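Local coordinates for protein alcohol dehydrogenase (Escherichia coli, PDB 5VM2) that is probably a zinc-dependent dehydrogenase that oxidises an alcohol group of a still unknown substrate with NAD or NADP as hydride acceptor, at residues V249-A254 / G272-N277; Q326-S331 / G341-S346; H159-A164 / L185-C190; V216-A221 / A227-F232; E203-M208 / N333-I338. All blocks are in the same frame, centred on the assembly; numbering follows the deposited sequence.

Interaction 1 of 5, residues V249-A254 / G272-N277; sequences VTVKQA and GASAIN
Val251 and Ser274 make the tight part of this contact, where helix 248-253 meets the loop 272-277 that runs from strand 262-267 toward strand 286-290. Val251 is buried, and its CB faces the loop. With CG1 anti to the backbone N (chi1 170°), that methyl lies 3.2 Å from Ser274 OG, and the same methyl also meets Ile276 CD1 at 4.0 Å. A branched valine suits the spot because the rest of the residue packs inward on Glu243 of strand 238-243. Ile276 points its CB away from the helix, yet the chain folds back so that CD1 still reaches Val251.

The other half is looser and wet. Lys252, exposed, runs its methylenes past Ala275 O, CG lying 3.5 Å from it, and a bend at chi4 turns NZ back to the same oxygen in a weak hydrogen bond of 3.5 Å. A water bridges the two backbones: it donates to Lys252 O at 2.9 Å and weakly to Ala275 O, and accepts from Asn277 N at 3.0 Å. With one small apolar patch and otherwise a long bond and a shared water, the loop is probably held rather lightly on the helix.

Interaction 2 of 5, residues Q326-S331 / G341-S346; sequences QAFEES and GVIKIS
Ile343 supplies the apolar contact from the strand side. Its CB is directed at helix 324-333, and CG1 stands anti to the carbonyl carbon (chi1 -64°), which carries CD1 to the helix. There CD1 meets Ala327 CB at 4.1 Å and Phe328 CE2 at 4.3 Å, the latter approach being oblique to the ring. Ala327 also points at the strand, and its single methyl lets the helix backbone come near, the CA atoms of Ala327 and Ile343 lying 7.5 Å apart. Phe328 reaches in with the far part of its ring; the same side chain also meets Phe46, Asp42 and Leu125, so one large flat residue serves several neighbours.

The helix and strand are part of the beta-alpha-beta unit of strand 315-320, helix 324-333 and strand 340-344, whose two strands run parallel in the mixed sheet; on its other side strand 340-344 pairs antiparallel with strand 28-37.

Between the two segments there are only van der Waals contacts; the helix's side-chain bonds run along the helix or out to Tyr319. Ser331 OG donates to Ala327 O at 2.6 Å, and the same oxygen takes Ser331 N at 3.1 Å, so a buried hydroxyl is satisfied by the turn before it. On the more exposed side, Gln326 NE2 donates to Glu330 OE2 at 2.6 Å, from above the carboxylate plane but within the amide plane of the glutamine; Glu330 OE1 is bonded to Tyr319 OH.

Interaction 3 of 5, residues H159-A164 / L185-C190; sequences HAAMLA and LQACKC
Ala161 and Ala187 face one another across two helices, each with its CB directed at the other helix; the Ala161 methyl points fairly directly across and meets the flank of the Ala187 methyl at 3.7 Å. An alanine has nothing beyond CB, so neither residue can hold the backbones apart, and the CA atoms of Ala161 and Cys188 come within 5.7 Å. That is a very close approach for helices, and it explains why small residues suit the place on both sides.

Ala161 CB does most of the touching. Besides meeting the methyl of Ala187, Ala161 CB lies 4.0 Å from Ala187 C and 4.1 Å from Cys188 N, so it rests on the peptide link between those two residues as much as on a side chain. Cys188 comes in at the flank. Its CB leaves the helix to one side of Ala161, and SG, anti to the carbonyl carbon (chi1 -69°), passes the Ala161 methyl at 4.3 Å; the sulfur side chain also packs on Phe242 of strand 238-243. All three residues are buried and the contact is wholly one of van der Waals packing.

Ala160, and Ala164 near the end of helix 145-163, pack against the sheet: Ala160 on Phe242, Val267 and Val290, and Ala164 on Ile240, Phe242 and Met265. Helix 179-190 follows strand 171-175 directly. The arrangement is thus one of two helices packed closely through alanines beside the parallel sheet of a Rossmann-type, probably dinucleotide-binding, domain.

Interaction 4 of 5, residues V216-A221 / A227-F232; sequences VVINGA and ARCQQF
A strand and the helix that follows it pack here at the margin of the Rossmann-type parallel sheet: Val216 and Ile218 of the outermost strand 216-219 meet Arg228, Cys229 and Phe232 of helix 225-232. The short segments run nearly antiparallel, at 163° with axes 9.7 Å apart, as expected where the chain turns back over its sheet. Val216 and Ile218, two apart on the strand, both point at the helix.

Of the two strand residues, Ile218 is the buried one. Its CD1 lies 3.8 Å from Arg228 CB and 4.2 Å from Cys229 SG, so the branched chain covers the root of the arginine and the slim sulfur. Val216 spreads its two methyls: CG1, anti to the backbone N (chi1 176°), reaches Arg228 NH2 at 3.6 Å, and CG2 meets Phe232 CD2 at 4.2 Å. The ring of Phe232 also makes a cation-pi contact with Lys171.

Bends at chi2 and chi3 curl Arg228 back beside the strand. Its NE forms a salt bridge with Glu223, while NH2 gives a hydrogen bond of 2.9 Å to a water that donates to Val217 O. Arginine can thus pack its aliphatic root against isoleucine and keep its charge paired and hydrated at the partly exposed margin of the contact.

Interaction 5 of 5, residues E203-M208 / N333-I338; sequences EKRLAM and NNKRDI
The guanidinium of Arg336 receives Lys204 at its edge: Lys204 CG lies near the guanidinium plane, 3.6 Å from Arg336 NH1. The guanidinium of Arg205 is approached obliquely by two backbone carbonyls, Lys335 O at 3.7 Å and Ile338 O at 3.9 Å, both measured from Arg205 NH2.

The two arginines reach the contact differently. Arg205 is extended from CG to NE, which carries its head from helix 203-211 across to the loop 333-338, and its side chain also touches Ala177 and Ile339. Its NE is buried without a polar partner, and the pairing of NH1 with Asp200 is long and weak. Arg336 leaves the loop pointing away from the helix, but a bend at chi2 brings NH1 beside Lys204 CG, while Asp337 OD1 forms a salt bridge with that same NH1 at 3.5 Å.

Positive groups gather here, Lys335 NZ standing 4.1 Å from Arg205 NH2; beside a turn that in relatives holds a dinucleotide, such charge could suit an anion. Long flexible chains suit such an exposed seam. It joins the Rossmann-type domain, at the helix after strand 195-200, to the loop between helix 324-333 and strand 340-344 of the beta-alpha-beta unit, close to the GxGxxG-like turn.

Interactions 2 and 3 are buried and purely apolar across the contact, whereas interactions 1 and 5 lie at the surface and rely on long basic chains, water or backbone carbonyls; interaction 4 is intermediate, apolar within and polar at its margin. Interactions 1, 3 and 4 all belong to the Rossmann-type sheet and its helices. Interaction 5 bridges that region to the unit that holds interaction 2, and the two touch where Ile338 CD1 packs on Ser331 CA at 3.9 Å. Interactions 4 and 5 meet through Leu206 against strand 216-219 and, in one conformer of Glu203, probably through its hydrogen bond with Asn219. Interactions 2 and 3 lie on opposite sides of the chain's centre.

Interaction 1 of 5, residues V249-A254 / G272-N277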
# COMPACT_ATOMS: atom_id res chain seq x y z
N VAL A 249 -17.71 -10.18 0.49
CA VAL A 249 -17.96 -11.01 1.67
C VAL A 249 -17.57 -10.26 2.93
O VAL A 249 -18.33 -10.21 3.91
CB VAL A 249 -17.20 -12.35 1.55
CG1 VAL A 249 -15.76 -12.13 1.10
CG2 VAL A 249 -17.24 -13.10 2.88
N THR A 250 -16.39 -9.64 2.92
CA THR A 250 -15.82 -9.08 4.15
C THR A 250 -16.55 -7.81 4.56
O THR A 250 -16.89 -7.64 5.74
CB THR A 250 -14.33 -8.83 3.95
OG1 THR A 250 -14.11 -8.25 2.66
CG2 THR A 250 -13.55 -10.13 4.06
N VAL A 251 -16.78 -6.90 3.61
CA VAL A 251 -17.44 -5.63 3.93
C VAL A 251 -18.81 -5.89 4.55
O VAL A 251 -19.16 -5.34 5.60
CB VAL A 251 -17.55 -4.75 2.68
CG1 VAL A 251 -18.45 -3.56 2.94
CG2 VAL A 251 -16.17 -4.28 2.22
N LYS A 252 -19.60 -6.76 3.90
CA LYS A 252 -20.92 -7.11 4.42
C LYS A 252 -20.82 -7.84 5.75
O LYS A 252 -21.77 -7.80 6.55
CB LYS A 252 -21.65 -7.97 3.39
CG LYS A 252 -23.11 -8.21 3.65
CD LYS A 252 -23.78 -8.74 2.39
CE LYS A 252 -25.17 -9.29 2.68
NZ LYS A 252 -26.09 -8.24 3.19
N GLN A 253 -19.69 -8.50 6.02
CA GLN A 253 -19.51 -9.24 7.27
C GLN A 253 -19.23 -8.31 8.44
O GLN A 253 -19.67 -8.59 9.57
CB GLN A 253 -18.34 -10.22 7.13
CG GLN A 253 -18.72 -11.64 6.71
CD GLN A 253 -17.51 -12.55 6.64
OE1 GLN A 253 -16.38 -12.11 6.83
NE2 GLN A 253 -17.75 -13.83 6.36
N ALA A 254 -18.50 -7.22 8.21
CA ALA A 254 -18.02 -6.38 9.31
C ALA A 254 -19.11 -5.89 10.25
O ALA A 254 -18.85 -5.83 11.46
CB ALA A 254 -17.23 -5.20 8.75
N GLY A 272 -17.43 -2.64 -6.03
CA GLY A 272 -18.86 -2.70 -6.19
C GLY A 272 -19.59 -2.20 -4.96
O GLY A 272 -18.99 -1.87 -3.93
N ALA A 273 -20.91 -2.13 -5.08
CA ALA A 273 -21.74 -1.75 -3.94
C ALA A 273 -21.87 -2.93 -2.98
O ALA A 273 -21.76 -4.09 -3.37
CB ALA A 273 -23.12 -1.30 -4.41
N SER A 274 -22.10 -2.62 -1.71
CA SER A 274 -22.24 -3.64 -0.68
C SER A 274 -23.42 -3.29 0.22
O SER A 274 -23.50 -2.16 0.72
CB SER A 274 -20.96 -3.77 0.15
OG SER A 274 -20.66 -2.56 0.82
N ALA A 275 -24.32 -4.25 0.42
CA ALA A 275 -25.50 -4.04 1.26
C ALA A 275 -25.11 -4.09 2.73
O ALA A 275 -24.63 -5.11 3.22
CB ALA A 275 -26.56 -5.09 0.94
N ILE A 276 -25.32 -2.98 3.44
CA ILE A 276 -24.94 -2.85 4.84
C ILE A 276 -26.18 -2.98 5.71
O ILE A 276 -27.21 -2.35 5.43
CB ILE A 276 -24.23 -1.51 5.11
CG1 ILE A 276 -22.92 -1.42 4.31
CG2 ILE A 276 -23.96 -1.33 6.60
CD1 ILE A 276 -22.08 -2.68 4.35
N ASN A 277 -26.09 -3.81 6.75
CA ASN A 277 -27.18 -3.97 7.71
C ASN A 277 -26.95 -2.98 8.84
O ASN A 277 -26.29 -3.28 9.84
CB ASN A 277 -27.25 -5.41 8.21
CG ASN A 277 -28.45 -5.68 9.10
OD1 ASN A 277 -29.04 -4.75 9.66
ND2 ASN A 277 -28.81 -6.95 9.24
O HOH W 1 -24.01 -5.98 6.38

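Interaction 2 of 5, residues Q326-S331 / G341-S346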
# COMPACT_ATOMS: atom_id res chain seq x y z
N GLN A 326 6.16 -11.33 -17.29
CA GLN A 326 5.87 -12.47 -16.43
C GLN A 326 5.49 -12.01 -15.03
O GLN A 326 4.56 -12.56 -14.42
CB GLN A 326 7.08 -13.40 -16.38
CG GLN A 326 7.18 -14.22 -15.10
CD GLN A 326 8.27 -15.26 -15.17
OE1 GLN A 326 9.22 -15.14 -15.95
NE2 GLN A 326 8.15 -16.30 -14.35
N ALA A 327 6.18 -10.99 -14.51
CA ALA A 327 5.86 -10.45 -13.20
C ALA A 327 4.38 -10.10 -13.08
O ALA A 327 3.75 -10.37 -12.06
CB ALA A 327 6.72 -9.21 -12.91
N PHE A 328 3.81 -9.50 -14.13
CA PHE A 328 2.41 -9.11 -14.06
C PHE A 328 1.47 -10.26 -14.39
O PHE A 328 0.38 -10.35 -13.81
CB PHE A 328 2.15 -7.92 -14.98
CG PHE A 328 2.45 -6.59 -14.34
CD1 PHE A 328 1.58 -6.03 -13.43
CD2 PHE A 328 3.64 -5.93 -14.63
CE1 PHE A 328 1.86 -4.82 -12.82
CE2 PHE A 328 3.93 -4.71 -14.02
CZ PHE A 328 3.04 -4.16 -13.12
N GLU A 329 1.88 -11.15 -15.29
CA GLU A 329 1.08 -12.35 -15.55
C GLU A 329 0.96 -13.20 -14.29
O GLU A 329 -0.14 -13.58 -13.89
CB GLU A 329 1.70 -13.16 -16.69
CG GLU A 329 1.58 -12.48 -18.05
CD GLU A 329 2.33 -13.23 -19.14
OE1 GLU A 329 2.91 -14.29 -18.85
OE2 GLU A 329 2.32 -12.75 -20.29
N GLU A 330 2.09 -13.49 -13.64
CA GLU A 330 2.06 -14.31 -12.43
C GLU A 330 1.31 -13.61 -11.30
O GLU A 330 0.64 -14.28 -10.50
CB GLU A 330 3.48 -14.65 -11.99
CG GLU A 330 4.18 -15.62 -12.92
CD GLU A 330 5.47 -16.15 -12.35
OE1 GLU A 330 5.87 -15.70 -11.25
OE2 GLU A 330 6.09 -17.02 -13.00
N SER A 331 1.40 -12.28 -11.23
CA SER A 331 0.63 -11.54 -10.23
C SER A 331 -0.87 -11.67 -10.46
O SER A 331 -1.65 -11.41 -9.54
CB SER A 331 1.05 -10.08 -10.23
OG SER A 331 2.42 -9.95 -9.88
N GLY A 341 5.07 -9.30 -4.26
CA GLY A 341 6.08 -9.38 -5.29
C GLY A 341 6.70 -8.02 -5.52
O GLY A 341 6.05 -6.99 -5.36
N VAL A 342 7.99 -8.02 -5.86
CA VAL A 342 8.70 -6.79 -6.22
C VAL A 342 9.46 -7.04 -7.51
O VAL A 342 9.73 -8.18 -7.89
CB VAL A 342 9.66 -6.31 -5.11
CG1 VAL A 342 8.92 -6.16 -3.78
CG2 VAL A 342 10.84 -7.24 -4.97
N ILE A 343 9.81 -5.95 -8.18
CA ILE A 343 10.57 -5.99 -9.41
C ILE A 343 11.90 -5.30 -9.16
O ILE A 343 11.94 -4.15 -8.70
CB ILE A 343 9.82 -5.32 -10.58
CG1 ILE A 343 8.54 -6.12 -10.89
CG2 ILE A 343 10.71 -5.25 -11.80
CD1 ILE A 343 7.54 -5.36 -11.72
N LYS A 344 12.99 -6.01 -9.42
CA LYS A 344 14.34 -5.51 -9.23
C LYS A 344 14.80 -4.81 -10.51
O LYS A 344 14.81 -5.42 -11.58
CB LYS A 344 15.30 -6.64 -8.87
CG LYS A 344 16.71 -6.19 -8.55
CD LYS A 344 17.62 -7.37 -8.25
CE LYS A 344 18.70 -7.00 -7.25
NZ LYS A 344 19.37 -5.72 -7.60
N ILE A 345 15.17 -3.54 -10.40
CA ILE A 345 15.64 -2.79 -11.56
C ILE A 345 17.14 -2.56 -11.43
O ILE A 345 17.58 -1.56 -10.85
CB ILE A 345 14.89 -1.47 -11.74
CG1 ILE A 345 13.39 -1.72 -11.85
CG2 ILE A 345 15.38 -0.74 -12.98
CD1 ILE A 345 12.56 -0.47 -11.80
N SER A 346 17.93 -3.49 -11.96
CA SER A 346 19.34 -3.28 -12.20
C SER A 346 19.56 -3.04 -13.69
O SER A 346 18.66 -3.24 -14.51
CB SER A 346 20.15 -4.50 -11.73
OG SER A 346 19.65 -5.69 -12.30

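Interaction 3 of 5, residues H159-A164 / L185-C190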
# COMPACT_ATOMS: atom_id res chain seq x y z
N HIS A 159 -1.47 4.20 8.35
CA HIS A 159 -2.49 5.24 8.32
C HIS A 159 -3.84 4.71 8.80
O HIS A 159 -4.56 5.40 9.54
CB HIS A 159 -2.58 5.80 6.89
CG HIS A 159 -3.54 6.94 6.73
ND1 HIS A 159 -3.31 8.18 7.28
CD2 HIS A 159 -4.71 7.03 6.05
CE1 HIS A 159 -4.32 8.98 6.96
NE2 HIS A 159 -5.18 8.31 6.22
N ALA A 160 -4.19 3.48 8.42
CA ALA A 160 -5.44 2.89 8.88
C ALA A 160 -5.45 2.74 10.40
O ALA A 160 -6.40 3.16 11.07
CB ALA A 160 -5.65 1.53 8.21
N ALA A 161 -4.38 2.17 10.96
CA ALA A 161 -4.33 1.97 12.41
C ALA A 161 -4.35 3.30 13.15
O ALA A 161 -4.99 3.42 14.20
CB ALA A 161 -3.08 1.17 12.79
N MET A 162 -3.65 4.30 12.63
CA MET A 162 -3.62 5.61 13.28
C MET A 162 -4.99 6.28 13.19
O MET A 162 -5.48 6.83 14.18
CB MET A 162 -2.56 6.50 12.64
CG MET A 162 -1.13 6.03 12.88
SD MET A 162 -0.47 6.76 14.37
CE MET A 162 1.28 6.60 14.07
N LEU A 163 -5.61 6.24 12.01
CA LEU A 163 -6.96 6.77 11.86
C LEU A 163 -7.93 6.09 12.81
O LEU A 163 -8.83 6.74 13.36
CB LEU A 163 -7.44 6.59 10.41
CG LEU A 163 -7.27 7.75 9.44
CD1 LEU A 163 -8.18 7.55 8.24
CD2 LEU A 163 -7.58 9.07 10.12
N ALA A 164 -7.76 4.79 13.02
CA ALA A 164 -8.66 4.02 13.87
C ALA A 164 -8.40 4.24 15.35
O ALA A 164 -9.19 3.76 16.17
CB ALA A 164 -8.55 2.53 13.54
N LEU A 185 -1.99 -5.34 10.28
CA LEU A 185 -1.67 -6.13 11.47
C LEU A 185 -0.42 -5.60 12.18
O LEU A 185 -0.43 -5.35 13.39
CB LEU A 185 -1.50 -7.60 11.08
CG LEU A 185 -0.70 -8.56 11.96
CD1 LEU A 185 -1.42 -8.77 13.29
CD2 LEU A 185 -0.48 -9.88 11.21
N GLN A 186 0.67 -5.42 11.43
CA GLN A 186 1.89 -4.93 12.05
C GLN A 186 1.73 -3.50 12.55
O GLN A 186 2.29 -3.13 13.59
CB GLN A 186 3.04 -5.05 11.05
CG GLN A 186 3.30 -6.49 10.63
CD GLN A 186 4.67 -6.68 10.05
OE1 GLN A 186 5.65 -6.75 10.78
NE2 GLN A 186 4.76 -6.76 8.73
N ALA A 187 0.94 -2.68 11.85
CA ALA A 187 0.67 -1.34 12.35
C ALA A 187 -0.10 -1.40 13.67
O ALA A 187 0.22 -0.67 14.62
CB ALA A 187 -0.09 -0.52 11.31
N CYS A 188 -1.12 -2.26 13.75
CA CYS A 188 -1.86 -2.41 15.00
C CYS A 188 -0.94 -2.84 16.14
O CYS A 188 -1.08 -2.37 17.27
CB CYS A 188 -3.01 -3.40 14.83
SG CYS A 188 -4.34 -2.79 13.77
N LYS A 189 0.01 -3.74 15.85
CA LYS A 189 0.97 -4.14 16.87
C LYS A 189 1.83 -2.96 17.32
O LYS A 189 2.08 -2.79 18.52
CB LYS A 189 1.87 -5.26 16.34
CG LYS A 189 1.15 -6.56 16.05
CD LYS A 189 1.97 -7.75 16.53
CE LYS A 189 3.23 -7.93 15.70
NZ LYS A 189 4.40 -8.37 16.52
N CYS A 190 2.29 -2.15 16.37
CA CYS A 190 3.13 -1.01 16.72
C CYS A 190 2.38 0.01 17.57
O CYS A 190 2.99 0.72 18.36
CB CYS A 190 3.66 -0.34 15.45
SG CYS A 190 4.88 -1.34 14.58

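Interaction 4 of 5, residues V216-A221 / A227-F232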
# COMPACT_ATOMS: atom_id res chain seq x y z
N VAL A 216 -4.91 -14.50 16.96
CA VAL A 216 -5.67 -15.66 16.50
C VAL A 216 -5.81 -15.53 14.99
O VAL A 216 -5.92 -14.41 14.47
CB VAL A 216 -7.06 -15.73 17.19
CG1 VAL A 216 -7.89 -16.88 16.63
CG2 VAL A 216 -6.91 -15.87 18.70
N VAL A 217 -5.78 -16.65 14.28
CA VAL A 217 -6.01 -16.67 12.84
C VAL A 217 -7.21 -17.56 12.56
O VAL A 217 -7.39 -18.60 13.21
CB VAL A 217 -4.76 -17.15 12.07
CG1 VAL A 217 -3.64 -16.13 12.18
CG2 VAL A 217 -4.30 -18.50 12.58
N ILE A 218 -8.04 -17.14 11.62
CA ILE A 218 -9.33 -17.77 11.36
C ILE A 218 -9.46 -17.99 9.86
O ILE A 218 -9.37 -17.04 9.08
CB ILE A 218 -10.50 -16.94 11.90
CG1 ILE A 218 -10.49 -16.93 13.43
CG2 ILE A 218 -11.83 -17.46 11.37
CD1 ILE A 218 -11.16 -15.71 14.05
N ASN A 219 -9.67 -19.25 9.47
CA ASN A 219 -9.85 -19.58 8.06
C ASN A 219 -11.35 -19.61 7.78
O ASN A 219 -12.04 -20.58 8.11
CB ASN A 219 -9.19 -20.92 7.74
CG ASN A 219 -9.27 -21.27 6.26
OD1 ASN A 219 -10.24 -20.95 5.59
ND2 ASN A 219 -8.25 -21.94 5.76
N GLY A 220 -11.84 -18.55 7.14
CA GLY A 220 -13.25 -18.40 6.82
C GLY A 220 -13.80 -19.44 5.87
O GLY A 220 -15.02 -19.56 5.76
N ALA A 221 -12.94 -20.17 5.16
CA ALA A 221 -13.40 -21.26 4.32
C ALA A 221 -13.59 -22.55 5.09
O ALA A 221 -14.47 -23.35 4.75
CB ALA A 221 -12.42 -21.49 3.16
N ALA A 227 -18.92 -16.90 14.08
CA ALA A 227 -18.88 -17.62 15.35
C ALA A 227 -17.49 -17.54 15.98
O ALA A 227 -17.36 -17.31 17.19
CB ALA A 227 -19.29 -19.08 15.13
N ARG A 228 -16.44 -17.74 15.19
CA ARG A 228 -15.09 -17.69 15.72
C ARG A 228 -14.75 -16.30 16.24
O ARG A 228 -14.07 -16.16 17.26
CB ARG A 228 -14.09 -18.12 14.64
CG ARG A 228 -14.19 -19.59 14.27
CD ARG A 228 -13.62 -20.50 15.36
NE ARG A 228 -12.23 -20.17 15.67
CZ ARG A 228 -11.84 -19.51 16.76
NH1 ARG A 228 -12.75 -19.11 17.65
NH2 ARG A 228 -10.56 -19.25 16.96
N CYS A 229 -15.22 -15.25 15.55
CA CYS A 229 -14.97 -13.89 16.01
C CYS A 229 -15.77 -13.58 17.28
O CYS A 229 -15.27 -12.89 18.17
CB CYS A 229 -15.31 -12.90 14.91
SG CYS A 229 -14.09 -12.81 13.57
N GLN A 230 -17.00 -14.08 17.36
CA GLN A 230 -17.79 -13.87 18.57
C GLN A 230 -17.16 -14.56 19.77
O GLN A 230 -17.18 -14.03 20.89
CB GLN A 230 -19.22 -14.37 18.35
CG GLN A 230 -20.08 -13.43 17.52
CD GLN A 230 -20.17 -12.04 18.12
OE1 GLN A 230 -19.41 -11.14 17.75
NE2 GLN A 230 -21.08 -11.85 19.07
N GLN A 231 -16.59 -15.75 19.56
CA GLN A 231 -15.79 -16.37 20.61
C GLN A 231 -14.59 -15.50 20.97
O GLN A 231 -14.31 -15.26 22.15
CB GLN A 231 -15.33 -17.76 20.17
CG GLN A 231 -14.35 -18.42 21.13
CD GLN A 231 -13.75 -19.69 20.57
OE1 GLN A 231 -14.30 -20.31 19.65
NE2 GLN A 231 -12.60 -20.09 21.11
N PHE A 232 -13.88 -15.02 19.95
CA PHE A 232 -12.69 -14.19 20.17
C PHE A 232 -13.02 -12.96 21.00
O PHE A 232 -12.24 -12.57 21.88
CB PHE A 232 -12.09 -13.81 18.81
CG PHE A 232 -11.05 -12.73 18.88
CD1 PHE A 232 -11.28 -11.50 18.26
CD2 PHE A 232 -9.84 -12.93 19.52
CE1 PHE A 232 -10.32 -10.49 18.30
CE2 PHE A 232 -8.88 -11.93 19.56
CZ PHE A 232 -9.12 -10.72 18.96
O HOH W 2 -9.39 -20.13 14.40

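Interaction 5 of 5, residues E203-M208 / N333-I338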
# COMPACT_ATOMS: atom_id res chain seq x y z
N GLU A 203 -4.31 -20.71 3.62
CA GLU A 203 -3.52 -21.11 4.78
C GLU A 203 -2.14 -20.46 4.76
O GLU A 203 -1.56 -20.20 5.83
CB GLU A 203 -3.40 -22.63 4.85
CG GLU A 203 -4.61 -23.32 5.46
CD GLU A 203 -4.87 -22.92 6.90
OE1 GLU A 203 -3.91 -22.57 7.61
OE2 GLU A 203 -6.05 -22.96 7.33
N LYS A 204 -1.59 -20.19 3.57
CA LYS A 204 -0.27 -19.56 3.51
C LYS A 204 -0.31 -18.13 4.03
O LYS A 204 0.64 -17.67 4.67
CB LYS A 204 0.26 -19.58 2.08
CG LYS A 204 0.46 -20.97 1.49
CD LYS A 204 0.86 -21.99 2.54
CE LYS A 204 0.52 -23.40 2.09
NZ LYS A 204 0.69 -24.40 3.19
N ARG A 205 -1.41 -17.41 3.78
CA ARG A 205 -1.53 -16.06 4.31
C ARG A 205 -1.75 -16.07 5.82
O ARG A 205 -1.24 -15.21 6.54
CB ARG A 205 -2.67 -15.32 3.61
CG ARG A 205 -2.46 -15.12 2.11
CD ARG A 205 -3.47 -14.14 1.52
NE ARG A 205 -3.14 -13.78 0.15
CZ ARG A 205 -3.82 -12.92 -0.59
NH1 ARG A 205 -4.90 -12.32 -0.09
NH2 ARG A 205 -3.44 -12.65 -1.83
N LEU A 206 -2.53 -17.04 6.31
CA LEU A 206 -2.74 -17.14 7.75
C LEU A 206 -1.47 -17.58 8.47
O LEU A 206 -1.23 -17.16 9.61
CB LEU A 206 -3.88 -18.10 8.06
CG LEU A 206 -5.25 -17.60 7.60
CD1 LEU A 206 -6.34 -18.60 7.98
CD2 LEU A 206 -5.54 -16.23 8.18
N ALA A 207 -0.65 -18.42 7.83
CA ALA A 207 0.66 -18.73 8.39
C ALA A 207 1.49 -17.46 8.53
O ALA A 207 2.19 -17.27 9.53
CB ALA A 207 1.37 -19.76 7.52
N MET A 208 1.43 -16.58 7.53
CA MET A 208 2.20 -15.34 7.60
C MET A 208 1.61 -14.39 8.63
O MET A 208 2.35 -13.67 9.31
CB MET A 208 2.26 -14.69 6.22
CG MET A 208 3.06 -13.42 6.19
SD MET A 208 4.76 -13.69 5.67
CE MET A 208 5.61 -13.33 7.18
N ASN A 333 -2.09 -14.70 -12.40
CA ASN A 333 -2.34 -16.13 -12.45
C ASN A 333 -2.13 -16.79 -11.10
O ASN A 333 -2.98 -17.54 -10.61
CB ASN A 333 -1.45 -16.78 -13.51
CG ASN A 333 -1.47 -16.04 -14.83
OD1 ASN A 333 -2.46 -15.39 -15.17
ND2 ASN A 333 -0.38 -16.13 -15.58
N ASN A 334 -0.98 -16.53 -10.47
CA ASN A 334 -0.66 -17.15 -9.19
C ASN A 334 -0.84 -16.16 -8.05
O ASN A 334 0.04 -16.03 -7.19
CB ASN A 334 0.76 -17.71 -9.20
CG ASN A 334 0.98 -18.76 -8.13
OD1 ASN A 334 0.02 -19.29 -7.56
ND2 ASN A 334 2.24 -19.07 -7.84
N LYS A 335 -1.97 -15.46 -8.03
CA LYS A 335 -2.33 -14.64 -6.88
C LYS A 335 -2.43 -15.47 -5.60
O LYS A 335 -2.29 -14.92 -4.51
CB LYS A 335 -3.67 -13.94 -7.15
CG LYS A 335 -3.75 -12.50 -6.68
CD LYS A 335 -5.05 -11.85 -7.14
CE LYS A 335 -5.41 -10.65 -6.29
NZ LYS A 335 -5.60 -11.03 -4.86
N ARG A 336 -2.63 -16.78 -5.73
CA ARG A 336 -2.80 -17.67 -4.58
C ARG A 336 -1.54 -17.77 -3.73
O ARG A 336 -1.63 -18.02 -2.53
CB ARG A 336 -3.22 -19.06 -5.06
CG ARG A 336 -3.76 -19.98 -3.98
CD ARG A 336 -2.90 -21.23 -3.83
NE ARG A 336 -3.27 -22.02 -2.66
CZ ARG A 336 -2.74 -21.85 -1.45
NH1 ARG A 336 -1.81 -20.92 -1.25
NH2 ARG A 336 -3.14 -22.61 -0.44
N ASP A 337 -0.37 -17.61 -4.34
CA ASP A 337 0.89 -17.91 -3.68
C ASP A 337 1.76 -16.68 -3.44
O ASP A 337 2.89 -16.82 -2.96
CB ASP A 337 1.67 -18.95 -4.48
CG ASP A 337 1.15 -20.36 -4.25
OD1 ASP A 337 1.19 -20.83 -3.10
OD2 ASP A 337 0.71 -21.00 -5.23
N ILE A 338 1.27 -15.48 -3.76
CA ILE A 338 2.06 -14.26 -3.64
C ILE A 338 1.54 -13.45 -2.46
O ILE A 338 0.37 -13.06 -2.44
CB ILE A 338 2.02 -13.43 -4.93
CG1 ILE A 338 2.57 -14.24 -6.11
CG2 ILE A 338 2.81 -12.15 -4.75
CD1 ILE A 338 2.52 -13.52 -7.43